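Local coordinates for protein alkyl hydroperoxide reductase E (Mycobacterium tuberculosis, PDB 5C04) that probably reduces hydrogen peroxide and organic hydroperoxides as a thiol-specific, mycoredoxin-dependent peroxiredoxin, and may help protect the cell against peroxynitrite, at residues A[121-132]-A[144-153]. The protein carries 1 engineered substitution. Residues are numbered along the deposited sequence; the frame is centred on the assembly and turned at random.
Sequences VVDRSGIIRFAE and LWTDALAALT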
loop_
_atom_site.group_PDB
_atom_site.type_symbol
_atom_site.label_atom_id
_atom_site.label_comp_id
_atom_site.label_asym_id
_atom_site.label_seq_id
_atom_site.Cartn_x
_atom_site.Cartn_y
_atom_site.Cartn_z
ATOM N N VAL A 121 2.764 -18.262 -16.462
ATOM C CA VAL A 121 2.110 -18.104 -17.740
ATOM C C VAL A 121 0.909 -19.038 -17.747
ATOM O O VAL A 121 1.039 -20.233 -17.417
ATOM C CB VAL A 121 3.048 -18.404 -18.914
ATOM C CG1 VAL A 121 2.237 -18.391 -20.209
ATOM C CG2 VAL A 121 4.205 -17.417 -18.954
ATOM N N VAL A 122 -0.248 -18.462 -18.072
ATOM C CA VAL A 122 -1.525 -19.165 -18.107
ATOM C C VAL A 122 -1.902 -19.301 -19.560
ATOM O O VAL A 122 -1.935 -18.314 -20.307
ATOM C CB VAL A 122 -2.641 -18.384 -17.357
ATOM C CG1 VAL A 122 -3.937 -19.175 -17.333
ATOM C CG2 VAL A 122 -2.213 -18.057 -15.937
ATOM N N ASP A 123 -2.187 -20.526 -20.001
ATOM C CA ASP A 123 -2.501 -20.691 -21.409
ATOM C C ASP A 123 -3.957 -20.320 -21.685
ATOM O O ASP A 123 -4.693 -19.920 -20.776
ATOM C CB ASP A 123 -2.112 -22.092 -21.927
ATOM C CG ASP A 123 -3.020 -23.202 -21.439
ATOM O OD1 ASP A 123 -4.114 -22.956 -20.885
ATOM O OD2 ASP A 123 -2.630 -24.373 -21.662
ATOM N N ARG A 124 -4.391 -20.480 -22.930
ATOM C CA ARG A 124 -5.721 -20.031 -23.339
ATOM C C ARG A 124 -6.854 -20.870 -22.740
ATOM O O ARG A 124 -8.013 -20.478 -22.799
ATOM C CB ARG A 124 -5.829 -20.016 -24.863
ATOM C CG ARG A 124 -5.018 -18.915 -25.530
ATOM C CD ARG A 124 -5.262 -18.904 -27.030
ATOM N NE ARG A 124 -4.639 -20.047 -27.694
ATOM C CZ ARG A 124 -3.442 -20.028 -28.275
ATOM N NH1 ARG A 124 -2.970 -21.123 -28.857
ATOM N NH2 ARG A 124 -2.709 -18.922 -28.279
ATOM N N SER A 125 -6.515 -22.015 -22.147
ATOM C CA SER A 125 -7.486 -22.854 -21.457
ATOM C C SER A 125 -7.410 -22.714 -19.932
ATOM O O SER A 125 -8.102 -23.427 -19.220
ATOM C CB SER A 125 -7.280 -24.326 -21.828
ATOM O OG SER A 125 -6.149 -24.857 -21.154
ATOM N N GLY A 126 -6.561 -21.817 -19.429
ATOM C CA GLY A 126 -6.494 -21.546 -17.989
ATOM C C GLY A 126 -5.539 -22.421 -17.187
ATOM O O GLY A 126 -5.620 -22.471 -15.954
ATOM N N ILE A 127 -4.635 -23.108 -17.877
ATOM C CA ILE A 127 -3.702 -24.013 -17.229
ATOM C C ILE A 127 -2.347 -23.312 -17.120
ATOM O O ILE A 127 -1.894 -22.660 -18.071
ATOM C CB ILE A 127 -3.574 -25.338 -18.034
ATOM C CG1 ILE A 127 -4.934 -26.023 -18.170
ATOM C CG2 ILE A 127 -2.548 -26.261 -17.393
ATOM C CD1 ILE A 127 -5.516 -26.557 -16.879
ATOM N N ILE A 128 -1.706 -23.456 -15.960
ATOM C CA ILE A 128 -0.353 -22.920 -15.722
ATOM C C ILE A 128 0.646 -23.743 -16.542
ATOM O O ILE A 128 0.697 -24.975 -16.424
ATOM C CB ILE A 128 0.024 -22.945 -14.214
ATOM C CG1 ILE A 128 -0.878 -21.982 -13.444
ATOM C CG2 ILE A 128 1.487 -22.594 -13.996
ATOM C CD1 ILE A 128 -0.813 -22.131 -11.939
ATOM N N ARG A 129 1.376 -23.058 -17.413
ATOM C CA ARG A 129 2.363 -23.696 -18.295
ATOM C C ARG A 129 3.801 -23.310 -17.969
ATOM O O ARG A 129 4.749 -23.916 -18.492
ATOM C CB ARG A 129 2.039 -23.347 -19.749
ATOM C CG ARG A 129 0.680 -23.862 -20.216
ATOM C CD ARG A 129 0.591 -25.385 -20.204
ATOM N NE ARG A 129 -0.747 -25.867 -20.564
ATOM C CZ ARG A 129 -1.133 -27.141 -20.495
ATOM N NH1 ARG A 129 -0.282 -28.083 -20.089
ATOM N NH2 ARG A 129 -2.376 -27.485 -20.842
ATOM N N PHE A 130 3.962 -22.276 -17.131
ATOM C CA PHE A 130 5.250 -21.844 -16.646
ATOM C C PHE A 130 5.003 -21.337 -15.225
ATOM O O PHE A 130 3.965 -20.705 -14.972
ATOM C CB PHE A 130 5.807 -20.713 -17.525
ATOM C CG PHE A 130 7.048 -20.081 -16.982
ATOM C CD1 PHE A 130 8.299 -20.648 -17.165
ATOM C CD2 PHE A 130 6.975 -18.899 -16.248
ATOM C CE1 PHE A 130 9.448 -20.048 -16.660
ATOM C CE2 PHE A 130 8.103 -18.324 -15.730
ATOM C CZ PHE A 130 9.337 -18.884 -15.896
ATOM N N ALA A 131 5.946 -21.621 -14.329
ATOM C CA ALA A 131 5.816 -21.217 -12.921
ATOM C C ALA A 131 7.168 -21.059 -12.270
ATOM O O ALA A 131 8.001 -21.966 -12.319
ATOM C CB ALA A 131 4.967 -22.219 -12.147
ATOM N N GLU A 132 7.401 -19.904 -11.640
ATOM C CA GLU A 132 8.613 -19.725 -10.871
ATOM C C GLU A 132 8.308 -18.843 -9.674
ATOM O O GLU A 132 7.304 -18.099 -9.679
ATOM C CB GLU A 132 9.710 -19.076 -11.698
ATOM C CG GLU A 132 9.437 -17.610 -12.020
ATOM C CD GLU A 132 10.470 -16.914 -12.868
ATOM O OE1 GLU A 132 11.564 -17.488 -13.137
ATOM O OE2 GLU A 132 10.183 -15.752 -13.278
ATOM N N LEU A 144 13.088 -16.308 -19.808
ATOM C CA LEU A 144 12.256 -17.458 -19.537
ATOM C C LEU A 144 10.786 -17.133 -19.837
ATOM O O LEU A 144 9.998 -17.971 -20.278
ATOM C CB LEU A 144 12.453 -17.920 -18.093
ATOM C CG LEU A 144 13.905 -18.132 -17.602
ATOM C CD1 LEU A 144 13.916 -18.485 -16.117
ATOM C CD2 LEU A 144 14.648 -19.179 -18.398
ATOM N N TRP A 145 10.404 -15.883 -19.567
ATOM C CA TRP A 145 9.046 -15.462 -19.796
ATOM C C TRP A 145 8.698 -15.398 -21.265
ATOM O O TRP A 145 7.695 -15.918 -21.680
ATOM C CB TRP A 145 8.823 -14.047 -19.215
ATOM C CG TRP A 145 9.203 -13.841 -17.764
ATOM C CD1 TRP A 145 9.643 -14.776 -16.841
ATOM C CD2 TRP A 145 9.119 -12.598 -17.049
ATOM N NE1 TRP A 145 9.882 -14.164 -15.630
ATOM C CE2 TRP A 145 9.538 -12.837 -15.725
ATOM C CE3 TRP A 145 8.731 -11.305 -17.420
ATOM C CZ2 TRP A 145 9.556 -11.828 -14.755
ATOM C CZ3 TRP A 145 8.749 -10.320 -16.464
ATOM C CH2 TRP A 145 9.185 -10.580 -15.165
ATOM N N THR A 146 9.547 -14.733 -22.039
ATOM C CA THR A 146 9.326 -14.681 -23.477
ATOM C C THR A 146 9.363 -16.089 -24.087
ATOM O O THR A 146 8.560 -16.397 -24.948
ATOM C CB THR A 146 10.345 -13.784 -24.196
ATOM O OG1 THR A 146 11.669 -14.194 -23.883
ATOM C CG2 THR A 146 10.199 -12.343 -23.785
ATOM N N ASP A 147 10.276 -16.942 -23.628
ATOM C CA ASP A 147 10.328 -18.315 -24.137
ATOM C C ASP A 147 9.041 -19.082 -23.866
ATOM O O ASP A 147 8.541 -19.808 -24.711
ATOM C CB ASP A 147 11.498 -19.066 -23.512
ATOM C CG ASP A 147 11.541 -20.511 -23.934
ATOM O OD1 ASP A 147 11.868 -20.741 -25.116
ATOM O OD2 ASP A 147 11.176 -21.393 -23.124
ATOM N N ALA A 148 8.501 -18.920 -22.657
ATOM C CA ALA A 148 7.290 -19.601 -22.260
ATOM C C ALA A 148 6.093 -19.179 -23.118
ATOM O O ALA A 148 5.287 -20.003 -23.538
ATOM C CB ALA A 148 7.008 -19.321 -20.778
ATOM N N LEU A 149 5.977 -17.871 -23.345
ATOM C CA LEU A 149 4.924 -17.321 -24.184
ATOM C C LEU A 149 5.059 -17.797 -25.634
ATOM O O LEU A 149 4.064 -18.160 -26.262
ATOM C CB LEU A 149 4.947 -15.784 -24.137
ATOM C CG LEU A 149 4.479 -15.163 -22.822
ATOM C CD1 LEU A 149 4.779 -13.676 -22.835
ATOM C CD2 LEU A 149 2.994 -15.409 -22.578
ATOM N N ALA A 150 6.289 -17.804 -26.146
ATOM C CA ALA A 150 6.561 -18.228 -27.525
ATOM C C ALA A 150 6.154 -19.681 -27.788
ATOM O O ALA A 150 5.679 -20.012 -28.879
ATOM C CB ALA A 150 8.031 -18.011 -27.855
ATOM N N ALA A 151 6.316 -20.547 -26.790
ATOM C CA ALA A 151 5.880 -21.945 -26.891
ATOM C C ALA A 151 4.366 -22.130 -27.053
ATOM O O ALA A 151 3.909 -23.196 -27.469
ATOM C CB ALA A 151 6.356 -22.725 -25.672
ATOM N N LEU A 152 3.582 -21.107 -26.714
ATOM C CA LEU A 152 2.129 -21.230 -26.650
ATOM C C LEU A 152 1.338 -20.480 -27.737
ATOM O O LEU A 152 0.106 -20.393 -27.660
ATOM C CB LEU A 152 1.681 -20.715 -25.275
ATOM C CG LEU A 152 2.158 -21.564 -24.104
ATOM C CD1 LEU A 152 1.921 -20.776 -22.826
ATOM C CD2 LEU A 152 1.451 -22.911 -24.050
ATOM N N THR A 153 2.013 -19.946 -28.749
ATOM C CA THR A 153 1.338 -19.047 -29.695
ATOM C C THR A 153 0.323 -19.783 -30.559
ATOM O O THR A 153 0.696 -20.623 -31.379
ATOM C CB THR A 153 2.335 -18.323 -30.614
ATOM O OG1 THR A 153 3.144 -19.291 -31.296
ATOM C CG2 THR A 153 3.217 -17.386 -29.804
#
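The indole of Trp145 meets Glu132 at its edge: NE1 donates to OE2 over 2.9 Å, with the acceptor near the ring plane and the proton arriving on the syn side of a carboxylate turned 75° from the ring. OE2 also hydrogen-bonds Thr119 OG1, and OE1 forms a salt bridge with Lys134, so both carboxylate oxygens of this buried acid have partners. The Phe130 ring carries Leu144 O over one face, offset toward the rim. Its CZ lies 3.9 Å from Leu144 CB, and its plane is inclined 64° to the five-membered ring of Trp145, an oblique pair. With CG anti to the backbone N (chi1 172°), Phe130 reaches along the helix, while its CB rests 3.7 Å from Ala148 CB. Further along, Leu152 CD1 touches Val121 CG1 at 3.6 Å and Arg129 CB at 4.0 Å. A classic beta bulge sets Arg129 and Phe130 together opposite Val121; both side chains set out toward the helix, but Arg129 turns off to a salt bridge, NE to Asp123 OD2 2.6 Å. Helix 144-150 runs nearly antiparallel to strand 128-132, 8.8 Å between axes, packing on antiparallel strands 114-122 and 128-134 of the thioredoxin-fold sheet; Leu34 of strand 32-37 touches both Val121 and Trp145.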